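Local coordinates for protein nuclear hormone receptor HR38 (Drosophila melanogaster, PDB 1PDU) that is an orphan nuclear receptor that mediates an atypical ecdysteroid signalling pathway, at residues 50-53 and 54-58; 66-70 and 71-75; 133-136 and 137-141. All coordinates share one frame; numbering follows the deposited sequence.

The three contacts follow one another along a single, mostly helical chain, the ligand-binding domain of a nuclear receptor. Contact 1 (50-58) lies within helix 45-67, and contact 2 (66-75) takes the chain out of that same helix towards helix 78-100; their centres are about 24 Å apart. Contact 3 (133-141) comes much later, in helix 128-142, with its centre about 24 Å from that of contact 1 and about 27 Å from that of contact 2, on the opposite side of the chain's centre from contact 2. None touches another. In each, several apolar residues pack on neighbouring helices, as expected of the stacked helices of this family.

Contact 1 (50-53 and 54-58); sequences QQFY and QLLTS
Gln50, Gln51, Phe52 and Tyr53 each offer a carbonyl oxygen to the amide four residues on, making residues 50-58 one unbroken run of alpha-helix; Thr57 N to Tyr53 O, 2.7 Å, is nearly straight at the hydrogen (176°). The Thr57 hydroxyl turns back to the carbonyl that its own amide already binds: with OG1 between the backbone N and the carbonyl carbon (chi1 53°), it lies 2.9 Å from Tyr53 O. Ser58 does much the same one residue on, its OG giving a hydrogen bond to Gln54 O at 2.9 Å and being hydrogen-bonded to Asn112 ND2 as well. The Gln54 oxygen is gripped twice, because Ser58 N reaches it from the other face of the carbonyl plane. Small hydroxyl side chains suit such places, being short enough to fold onto their own helix. On the buried side Phe52 and Leu56 run side by side in the same direction, and the ring's CZ meets the Leu56 methyl CD2 at 3.6 Å. On the exposed side Gln50 and Gln54 also run alongside, their amide planes 36° apart, polar ends that tolerate solvent. Phe52 and Leu56 pack on Ile219 of helix 204-225; Phe52 also meets, edge-to-face, the ring of Phe125 at the end of helix 118-125. Tyr53, Leu56 and Thr57 touch Ile234 of helix 232-236, and Leu55 rests on Leu116 of strand 115-117.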
ATOM      1  N   GLN A  50      10.692 -15.431   8.328  1.00 39.93           N
ATOM      2  CA  GLN A  50      11.711 -15.058   7.359  1.00 40.21           C
ATOM      3  C   GLN A  50      11.012 -14.643   6.059  1.00 39.08           C
ATOM      4  O   GLN A  50      11.239 -13.552   5.536  1.00 37.10           O
ATOM      5  CB  GLN A  50      12.627 -16.265   7.118  1.00 42.43           C
ATOM      6  CG  GLN A  50      13.517 -16.200   5.881  1.00 46.55           C
ATOM      7  CD  GLN A  50      14.392 -14.969   5.851  1.00 48.73           C
ATOM      8  OE1 GLN A  50      14.842 -14.495   6.894  1.00 51.75           O
ATOM      9  NE2 GLN A  50      14.651 -14.449   4.650  1.00 50.63           N
ATOM     10  N   GLN A  51      10.149 -15.527   5.567  1.00 38.77           N
ATOM     11  CA  GLN A  51       9.393 -15.308   4.338  1.00 37.72           C
ATOM     12  C   GLN A  51       8.540 -14.051   4.379  1.00 36.91           C
ATOM     13  O   GLN A  51       8.440 -13.326   3.386  1.00 36.40           O
ATOM     14  CB  GLN A  51       8.502 -16.519   4.064  1.00 39.50           C
ATOM     15  CG  GLN A  51       7.331 -16.246   3.122  1.00 43.28           C
ATOM     16  CD  GLN A  51       6.553 -17.509   2.789  1.00 43.96           C
ATOM     17  OE1 GLN A  51       6.963 -18.304   1.936  1.00 43.59           O
ATOM     18  NE2 GLN A  51       5.430 -17.707   3.472  1.00 45.24           N
ATOM     19  N   PHE A  52       7.922 -13.802   5.530  1.00 35.52           N
ATOM     20  CA  PHE A  52       7.074 -12.633   5.710  1.00 33.22           C
ATOM     21  C   PHE A  52       7.902 -11.354   5.599  1.00 32.17           C
ATOM     22  O   PHE A  52       7.536 -10.423   4.892  1.00 31.41           O
ATOM     23  CB  PHE A  52       6.381 -12.697   7.076  1.00 32.92           C
ATOM     24  CG  PHE A  52       5.609 -11.459   7.421  1.00 31.52           C
ATOM     25  CD1 PHE A  52       4.410 -11.171   6.775  1.00 32.67           C
ATOM     26  CD2 PHE A  52       6.125 -10.543   8.322  1.00 30.64           C
ATOM     27  CE1 PHE A  52       3.732  -9.972   7.016  1.00 34.00           C
ATOM     28  CE2 PHE A  52       5.467  -9.343   8.576  1.00 32.70           C
ATOM     29  CZ  PHE A  52       4.263  -9.052   7.918  1.00 33.78           C
ATOM     30  N   TYR A  53       9.025 -11.307   6.298  1.00 32.37           N
ATOM     31  CA  TYR A  53       9.864 -10.122   6.238  1.00 32.28           C
ATOM     32  C   TYR A  53      10.299  -9.849   4.801  1.00 32.41           C
ATOM     33  O   TYR A  53      10.206  -8.721   4.314  1.00 30.75           O
ATOM     34  CB  TYR A  53      11.097 -10.287   7.140  1.00 31.24           C
ATOM     35  CG  TYR A  53      10.807 -10.106   8.617  1.00 31.96           C
ATOM     36  CD1 TYR A  53       9.688  -9.384   9.043  1.00 31.50           C
ATOM     37  CD2 TYR A  53      11.654 -10.642   9.589  1.00 31.44           C
ATOM     38  CE1 TYR A  53       9.414  -9.204  10.398  1.00 31.88           C
ATOM     39  CE2 TYR A  53      11.393 -10.466  10.956  1.00 31.89           C
ATOM     40  CZ  TYR A  53      10.266  -9.746  11.349  1.00 33.12           C
ATOM     41  OH  TYR A  53       9.974  -9.571  12.687  1.00 33.13           O
ATOM     42  N   GLN A  54      10.767 -10.903   4.139  1.00 32.90           N
ATOM     43  CA  GLN A  54      11.244 -10.845   2.763  1.00 33.89           C
ATOM     44  C   GLN A  54      10.161 -10.305   1.841  1.00 32.85           C
ATOM     45  O   GLN A  54      10.398  -9.413   1.031  1.00 32.04           O
ATOM     46  CB  GLN A  54      11.642 -12.247   2.305  1.00 36.68           C
ATOM     47  CG  GLN A  54      12.404 -12.269   1.000  1.00 41.97           C
ATOM     48  CD  GLN A  54      13.649 -11.415   1.085  1.00 45.78           C
ATOM     49  OE1 GLN A  54      14.489 -11.602   1.981  1.00 47.03           O
ATOM     50  NE2 GLN A  54      13.776 -10.461   0.162  1.00 46.59           N
ATOM     51  N   LEU A  55       8.974 -10.883   1.979  1.00 32.37           N
ATOM     52  CA  LEU A  55       7.803 -10.512   1.207  1.00 33.10           C
ATOM     53  C   LEU A  55       7.483  -9.038   1.421  1.00 31.78           C
ATOM     54  O   LEU A  55       7.274  -8.285   0.470  1.00 31.06           O
ATOM     55  CB  LEU A  55       6.625 -11.373   1.654  1.00 35.63           C
ATOM     56  CG  LEU A  55       5.251 -11.038   1.097  1.00 38.64           C
ATOM     57  CD1 LEU A  55       5.266 -11.241  -0.414  1.00 39.61           C
ATOM     58  CD2 LEU A  55       4.212 -11.934   1.754  1.00 39.62           C
ATOM     59  N   LEU A  56       7.458  -8.631   2.682  1.00 30.72           N
ATOM     60  CA  LEU A  56       7.165  -7.255   3.025  1.00 29.92           C
ATOM     61  C   LEU A  56       8.239  -6.277   2.518  1.00 29.42           C
ATOM     62  O   LEU A  56       7.914  -5.304   1.830  1.00 27.72           O
ATOM     63  CB  LEU A  56       6.994  -7.140   4.541  1.00 31.38           C
ATOM     64  CG  LEU A  56       6.453  -5.846   5.154  1.00 34.35           C
ATOM     65  CD1 LEU A  56       5.425  -5.184   4.238  1.00 34.13           C
ATOM     66  CD2 LEU A  56       5.833  -6.176   6.508  1.00 34.99           C
ATOM     67  N   THR A  57       9.511  -6.540   2.818  1.00 28.64           N
ATOM     68  CA  THR A  57      10.579  -5.633   2.387  1.00 29.24           C
ATOM     69  C   THR A  57      10.733  -5.471   0.881  1.00 28.52           C
ATOM     70  O   THR A  57      10.896  -4.355   0.396  1.00 28.42           O
ATOM     71  CB  THR A  57      11.978  -6.019   2.974  1.00 28.55           C
ATOM     72  OG1 THR A  57      12.269  -7.392   2.688  1.00 29.89           O
ATOM     73  CG2 THR A  57      12.013  -5.801   4.468  1.00 29.13           C
ATOM     74  N   SER A  58      10.679  -6.565   0.135  1.00 28.99           N
ATOM     75  CA  SER A  58      10.836  -6.456  -1.310  1.00 30.43           C
ATOM     76  C   SER A  58       9.636  -5.788  -1.962  1.00 30.62           C
ATOM     77  O   SER A  58       9.773  -5.164  -3.016  1.00 31.02           O
ATOM     78  CB  SER A  58      11.081  -7.825  -1.938  1.00 31.87           C
ATOM     79  OG  SER A  58       9.968  -8.668  -1.745  1.00 37.88           O
TER

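Contact 2 (66-70 and 71-75); sequences FAEKI and PGYFD
Two successive beta turns sharing Ile70 carry the chain out of helix 45-67 and bring Tyr73 and Phe74 back against Ala67 and Glu68. The first, a type I turn from Ala67 to Ile70, is closed by Ile70 N to Ala67 O at 3.0 Å. In the second, a type II turn from Ile70 to Tyr73, Tyr73 N binds Ile70 O at 2.9 Å. Pro71 and Gly72 fill the two central positions for which they are well suited: the proline ring restricts phi as the turn begins, and Gly72 takes a positive phi (96°) at which a CB would press on the preceding carbonyl oxygen. Within the nuclear-receptor ligand-binding domain this bend links helix 45-67 to helix 78-100, and its apolar side is set into the protein. Tyr73 swings its CG away from its own N (chi1 -176°), which lays the ring beside the first turn: Ala67 CB sits over one face, towards the rim, 4.3 Å from Tyr73 CZ, while Ala67 O is 3.3 Å from Tyr73 CD2. Ile70 adds its branched CB, 4.1 Å from Tyr73 CB, and its branch CG2 lies beside the start of the proline ring, 4.0 Å from Pro71 CD. The side chains of Ala67, Ile70 and Tyr73, a small residue, a branched aliphatic and an aromatic, all touch Leu157 of helix 146-157. Further out, Phe74 lies across the stem of Glu68, with CZ 3.4 Å from Glu68 CB and the ring 48° from the carboxylate plane. The methylene carbons of Glu68 offer the ring an apolar surface, and Phe74 also touches Gln81 of helix 78-100.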
ATOM      1  N   PHE A  66       7.285   3.320  -7.125  1.00 35.17           N
ATOM      2  CA  PHE A  66       6.081   4.073  -7.457  1.00 33.84           C
ATOM      3  C   PHE A  66       6.109   5.482  -6.873  1.00 33.95           C
ATOM      4  O   PHE A  66       5.692   6.445  -7.515  1.00 33.25           O
ATOM      5  CB  PHE A  66       4.845   3.329  -6.953  1.00 33.21           C
ATOM      6  CG  PHE A  66       3.626   4.191  -6.826  1.00 32.56           C
ATOM      7  CD1 PHE A  66       3.339   4.834  -5.627  1.00 32.00           C
ATOM      8  CD2 PHE A  66       2.762   4.364  -7.905  1.00 32.17           C
ATOM      9  CE1 PHE A  66       2.210   5.635  -5.502  1.00 33.63           C
ATOM     10  CE2 PHE A  66       1.628   5.163  -7.795  1.00 32.17           C
ATOM     11  CZ  PHE A  66       1.348   5.800  -6.589  1.00 33.03           C
ATOM     12  N   ALA A  67       6.603   5.600  -5.651  1.00 34.13           N
ATOM     13  CA  ALA A  67       6.663   6.893  -5.004  1.00 35.80           C
ATOM     14  C   ALA A  67       7.646   7.837  -5.700  1.00 37.68           C
ATOM     15  O   ALA A  67       7.371   9.029  -5.857  1.00 38.36           O
ATOM     16  CB  ALA A  67       7.047   6.718  -3.542  1.00 34.56           C
ATOM     17  N   GLU A  68       8.783   7.301  -6.126  1.00 38.81           N
ATOM     18  CA  GLU A  68       9.805   8.114  -6.764  1.00 40.44           C
ATOM     19  C   GLU A  68       9.402   8.608  -8.136  1.00 40.36           C
ATOM     20  O   GLU A  68      10.060   9.475  -8.705  1.00 40.59           O
ATOM     21  CB  GLU A  68      11.128   7.342  -6.836  1.00 42.37           C
ATOM     22  CG  GLU A  68      11.716   7.040  -5.453  1.00 45.08           C
ATOM     23  CD  GLU A  68      13.008   6.245  -5.505  1.00 46.89           C
ATOM     24  OE1 GLU A  68      13.127   5.374  -6.398  1.00 47.68           O
ATOM     25  OE2 GLU A  68      13.888   6.480  -4.641  1.00 47.15           O
ATOM     26  N   LYS A  69       8.317   8.067  -8.672  1.00 40.35           N
ATOM     27  CA  LYS A  69       7.855   8.509  -9.980  1.00 39.91           C
ATOM     28  C   LYS A  69       6.703   9.488  -9.827  1.00 39.24           C
ATOM     29  O   LYS A  69       6.174   9.988 -10.821  1.00 39.11           O
ATOM     30  CB  LYS A  69       7.437   7.319 -10.846  1.00 40.34           C
ATOM     31  CG  LYS A  69       8.594   6.398 -11.169  1.00 43.24           C
ATOM     32  CD  LYS A  69       8.268   5.422 -12.292  1.00 45.33           C
ATOM     33  CE  LYS A  69       9.535   4.678 -12.719  1.00 48.19           C
ATOM     34  NZ  LYS A  69       9.412   3.991 -14.042  1.00 49.99           N
ATOM     35  N   ILE A  70       6.304   9.758  -8.584  1.00 38.41           N
ATOM     36  CA  ILE A  70       5.225  10.713  -8.354  1.00 37.86           C
ATOM     37  C   ILE A  70       5.801  12.091  -8.666  1.00 38.69           C
ATOM     38  O   ILE A  70       6.658  12.595  -7.936  1.00 39.48           O
ATOM     39  CB  ILE A  70       4.746  10.712  -6.898  1.00 36.80           C
ATOM     40  CG1 ILE A  70       4.049   9.392  -6.569  1.00 36.56           C
ATOM     41  CG2 ILE A  70       3.818  11.887  -6.669  1.00 34.64           C
ATOM     42  CD1 ILE A  70       3.641   9.262  -5.117  1.00 36.61           C
ATOM     43  N   PRO A  71       5.345  12.718  -9.761  1.00 38.48           N
ATOM     44  CA  PRO A  71       5.902  14.038 -10.062  1.00 38.36           C
ATOM     45  C   PRO A  71       5.830  14.972  -8.861  1.00 38.54           C
ATOM     46  O   PRO A  71       4.804  15.058  -8.194  1.00 38.77           O
ATOM     47  CB  PRO A  71       5.073  14.502 -11.261  1.00 37.61           C
ATOM     48  CG  PRO A  71       3.811  13.724 -11.148  1.00 37.93           C
ATOM     49  CD  PRO A  71       4.233  12.382 -10.663  1.00 37.04           C
ATOM     50  N   GLY A  72       6.947  15.636  -8.572  1.00 38.97           N
ATOM     51  CA  GLY A  72       7.006  16.553  -7.448  1.00 39.92           C
ATOM     52  C   GLY A  72       7.582  15.935  -6.186  1.00 41.68           C
ATOM     53  O   GLY A  72       7.936  16.650  -5.242  1.00 42.48           O
ATOM     54  N   TYR A  73       7.678  14.609  -6.158  1.00 41.72           N
ATOM     55  CA  TYR A  73       8.210  13.916  -4.990  1.00 42.20           C
ATOM     56  C   TYR A  73       9.688  14.217  -4.793  1.00 42.29           C
ATOM     57  O   TYR A  73      10.129  14.491  -3.677  1.00 41.28           O
ATOM     58  CB  TYR A  73       8.023  12.405  -5.138  1.00 42.71           C
ATOM     59  CG  TYR A  73       8.459  11.593  -3.933  1.00 42.37           C
ATOM     60  CD1 TYR A  73       7.764  11.670  -2.728  1.00 42.76           C
ATOM     61  CD2 TYR A  73       9.527  10.703  -4.017  1.00 43.21           C
ATOM     62  CE1 TYR A  73       8.116  10.873  -1.638  1.00 43.01           C
ATOM     63  CE2 TYR A  73       9.885   9.899  -2.931  1.00 43.54           C
ATOM     64  CZ  TYR A  73       9.171   9.988  -1.750  1.00 43.41           C
ATOM     65  OH  TYR A  73       9.482   9.166  -0.693  1.00 44.42           O
ATOM     66  N   PHE A  74      10.449  14.157  -5.878  1.00 43.19           N
ATOM     67  CA  PHE A  74      11.880  14.424  -5.811  1.00 44.43           C
ATOM     68  C   PHE A  74      12.190  15.891  -5.579  1.00 45.37           C
ATOM     69  O   PHE A  74      13.348  16.263  -5.400  1.00 45.54           O
ATOM     70  CB  PHE A  74      12.588  13.937  -7.077  1.00 44.15           C
ATOM     71  CG  PHE A  74      12.868  12.460  -7.079  1.00 44.37           C
ATOM     72  CD1 PHE A  74      13.277  11.816  -5.911  1.00 44.39           C
ATOM     73  CD2 PHE A  74      12.774  11.719  -8.255  1.00 44.84           C
ATOM     74  CE1 PHE A  74      13.595  10.461  -5.906  1.00 43.67           C
ATOM     75  CE2 PHE A  74      13.093  10.357  -8.267  1.00 44.45           C
ATOM     76  CZ  PHE A  74      13.506   9.729  -7.085  1.00 45.06           C
ATOM     77  N   ASP A  75      11.155  16.723  -5.582  1.00 46.47           N
ATOM     78  CA  ASP A  75      11.348  18.141  -5.337  1.00 48.16           C
ATOM     79  C   ASP A  75      11.237  18.379  -3.837  1.00 47.99           C
ATOM     80  O   ASP A  75      11.489  19.477  -3.349  1.00 49.01           O
ATOM     81  CB  ASP A  75      10.321  18.975  -6.111  1.00 49.33           C
ATOM     82  CG  ASP A  75      10.452  18.791  -7.619  1.00 52.11           C
ATOM     83  OD1 ASP A  75      11.594  18.599  -8.100  1.00 52.44           O
ATOM     84  OD2 ASP A  75       9.422  18.845  -8.328  1.00 54.56           O
TER

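Contact 3 (133-136 and 137-141); sequences MEFS and RSLHN
Met133 O accepts a hydrogen bond from Arg137 N, 3.0 Å away, in the middle of helix 128-142, and the arginine side chain then folds back along the helix. The bend at chi3 (-68°) lays one guanidinium face over this carbonyl and over Glu134 CA, which is 3.5 Å from Arg137 NH1. Glu134, its chain extended, crosses the arginine at a slant; OE2 stays 4.2 Å from Arg137 NH1, so the opposite charges may attract without forming a salt bridge, as suits an exposed pair. Phe135 faces inward. Leu139 CG sits over one face of the ring, towards the rim, and its methyl CD1 is 3.9 Å from Phe135 CE2, a branched side chain matching a flat one. Ser136 O accepts His140 N, 3.2 Å away, and the imidazole is held beside the same oxygen, CD2 2.9 Å from Ser136 O, with NE2 weakly hydrogen-bonded to Ala98 O and Ala101 O. The compact hydroxymethyl group of Ser136 fits this buried spot, where OG is hydrogen-bonded with Ala98 O of helix 78-100. That helix also receives Leu139 on Ala98, while Phe135 touches Leu95 and Ala98 there and Leu208 and Leu211 of helix 204-225.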
ATOM      1  N   MET A 133      -8.599  -8.403   4.128  1.00 33.59           N
ATOM      2  CA  MET A 133      -9.548  -8.876   3.128  1.00 34.22           C
ATOM      3  C   MET A 133     -10.876  -8.135   3.283  1.00 35.67           C
ATOM      4  O   MET A 133     -11.557  -7.828   2.300  1.00 35.97           O
ATOM      5  CB  MET A 133      -9.748 -10.386   3.254  1.00 32.13           C
ATOM      6  CG  MET A 133      -8.534 -11.176   2.791  1.00 30.76           C
ATOM      7  SD  MET A 133      -7.968 -10.565   1.182  1.00 27.98           S
ATOM      8  CE  MET A 133      -6.701 -11.588   0.892  1.00 27.76           C
ATOM      9  N   GLU A 134     -11.230  -7.834   4.521  1.00 36.72           N
ATOM     10  CA  GLU A 134     -12.450  -7.095   4.805  1.00 39.56           C
ATOM     11  C   GLU A 134     -12.349  -5.693   4.186  1.00 38.58           C
ATOM     12  O   GLU A 134     -13.313  -5.179   3.616  1.00 39.28           O
ATOM     13  CB  GLU A 134     -12.631  -7.009   6.321  1.00 43.59           C
ATOM     14  CG  GLU A 134     -13.901  -6.351   6.801  1.00 48.81           C
ATOM     15  CD  GLU A 134     -14.323  -6.892   8.158  1.00 52.89           C
ATOM     16  OE1 GLU A 134     -15.167  -6.252   8.820  1.00 56.03           O
ATOM     17  OE2 GLU A 134     -13.816  -7.966   8.557  1.00 54.41           O
ATOM     18  N   PHE A 135     -11.176  -5.077   4.299  1.00 37.36           N
ATOM     19  CA  PHE A 135     -10.956  -3.752   3.723  1.00 36.05           C
ATOM     20  C   PHE A 135     -11.006  -3.871   2.195  1.00 35.72           C
ATOM     21  O   PHE A 135     -11.520  -3.003   1.500  1.00 35.50           O
ATOM     22  CB  PHE A 135      -9.594  -3.227   4.166  1.00 35.39           C
ATOM     23  CG  PHE A 135      -9.259  -1.860   3.640  1.00 33.98           C
ATOM     24  CD1 PHE A 135      -9.979  -0.743   4.049  1.00 33.74           C
ATOM     25  CD2 PHE A 135      -8.210  -1.689   2.746  1.00 32.78           C
ATOM     26  CE1 PHE A 135      -9.655   0.523   3.574  1.00 32.18           C
ATOM     27  CE2 PHE A 135      -7.882  -0.430   2.270  1.00 31.86           C
ATOM     28  CZ  PHE A 135      -8.607   0.677   2.685  1.00 32.03           C
ATOM     29  N   SER A 136     -10.467  -4.969   1.687  1.00 36.70           N
ATOM     30  CA  SER A 136     -10.446  -5.249   0.261  1.00 38.04           C
ATOM     31  C   SER A 136     -11.864  -5.210  -0.315  1.00 39.53           C
ATOM     32  O   SER A 136     -12.130  -4.499  -1.287  1.00 38.59           O
ATOM     33  CB  SER A 136      -9.817  -6.627   0.022  1.00 37.92           C
ATOM     34  OG  SER A 136      -9.829  -6.989  -1.349  1.00 38.87           O
ATOM     35  N   ARG A 137     -12.770  -5.972   0.290  1.00 41.73           N
ATOM     36  CA  ARG A 137     -14.154  -6.013  -0.176  1.00 43.58           C
ATOM     37  C   ARG A 137     -14.762  -4.616  -0.109  1.00 43.53           C
ATOM     38  O   ARG A 137     -15.544  -4.223  -0.978  1.00 44.13           O
ATOM     39  CB  ARG A 137     -14.974  -7.000   0.662  1.00 44.29           C
ATOM     40  CG  ARG A 137     -14.479  -8.437   0.553  1.00 46.85           C
ATOM     41  CD  ARG A 137     -15.402  -9.421   1.271  1.00 47.87           C
ATOM     42  NE  ARG A 137     -15.386  -9.268   2.727  1.00 49.43           N
ATOM     43  CZ  ARG A 137     -14.652 -10.008   3.559  1.00 49.14           C
ATOM     44  NH1 ARG A 137     -14.708  -9.787   4.868  1.00 48.99           N
ATOM     45  NH2 ARG A 137     -13.871 -10.974   3.087  1.00 48.96           N
ATOM     46  N   SER A 138     -14.387  -3.860   0.914  1.00 43.21           N
ATOM     47  CA  SER A 138     -14.890  -2.503   1.065  1.00 43.36           C
ATOM     48  C   SER A 138     -14.496  -1.657  -0.158  1.00 43.13           C
ATOM     49  O   SER A 138     -15.332  -0.946  -0.724  1.00 42.43           O
ATOM     50  CB  SER A 138     -14.329  -1.870   2.347  1.00 44.24           C
ATOM     51  OG  SER A 138     -14.769  -0.523   2.509  1.00 46.68           O
ATOM     52  N   LEU A 139     -13.225  -1.739  -0.559  1.00 41.75           N
ATOM     53  CA  LEU A 139     -12.730  -0.982  -1.714  1.00 40.81           C
ATOM     54  C   LEU A 139     -13.513  -1.290  -2.987  1.00 40.86           C
ATOM     55  O   LEU A 139     -13.943  -0.388  -3.709  1.00 38.24           O
ATOM     56  CB  LEU A 139     -11.255  -1.296  -1.979  1.00 38.16           C
ATOM     57  CG  LEU A 139     -10.204  -0.830  -0.972  1.00 37.24           C
ATOM     58  CD1 LEU A 139      -8.851  -1.407  -1.357  1.00 34.15           C
ATOM     59  CD2 LEU A 139     -10.163   0.686  -0.930  1.00 34.11           C
ATOM     60  N   HIS A 140     -13.688  -2.578  -3.248  1.00 42.13           N
ATOM     61  CA  HIS A 140     -14.392  -3.036  -4.428  1.00 44.73           C
ATOM     62  C   HIS A 140     -15.892  -2.749  -4.433  1.00 45.81           C
ATOM     63  O   HIS A 140     -16.497  -2.646  -5.499  1.00 46.16           O
ATOM     64  CB  HIS A 140     -14.102  -4.519  -4.619  1.00 45.85           C
ATOM     65  CG  HIS A 140     -12.639  -4.816  -4.747  1.00 49.23           C
ATOM     66  ND1 HIS A 140     -11.843  -4.216  -5.704  1.00 49.14           N
ATOM     67  CD2 HIS A 140     -11.813  -5.594  -4.006  1.00 49.22           C
ATOM     68  CE1 HIS A 140     -10.593  -4.612  -5.545  1.00 50.44           C
ATOM     69  NE2 HIS A 140     -10.548  -5.448  -4.521  1.00 50.34           N
ATOM     70  N   ASN A 141     -16.492  -2.614  -3.251  1.00 46.62           N
ATOM     71  CA  ASN A 141     -17.913  -2.302  -3.178  1.00 47.26           C
ATOM     72  C   ASN A 141     -18.102  -0.890  -3.686  1.00 46.67           C
ATOM     73  O   ASN A 141     -19.074  -0.591  -4.378  1.00 48.09           O
ATOM     74  CB  ASN A 141     -18.437  -2.405  -1.740  1.00 48.43           C
ATOM     75  CG  ASN A 141     -18.705  -3.838  -1.325  1.00 51.25           C
ATOM     76  OD1 ASN A 141     -19.315  -4.614  -2.074  1.00 51.88           O
ATOM     77  ND2 ASN A 141     -18.260  -4.201  -0.125  1.00 52.31           N
TER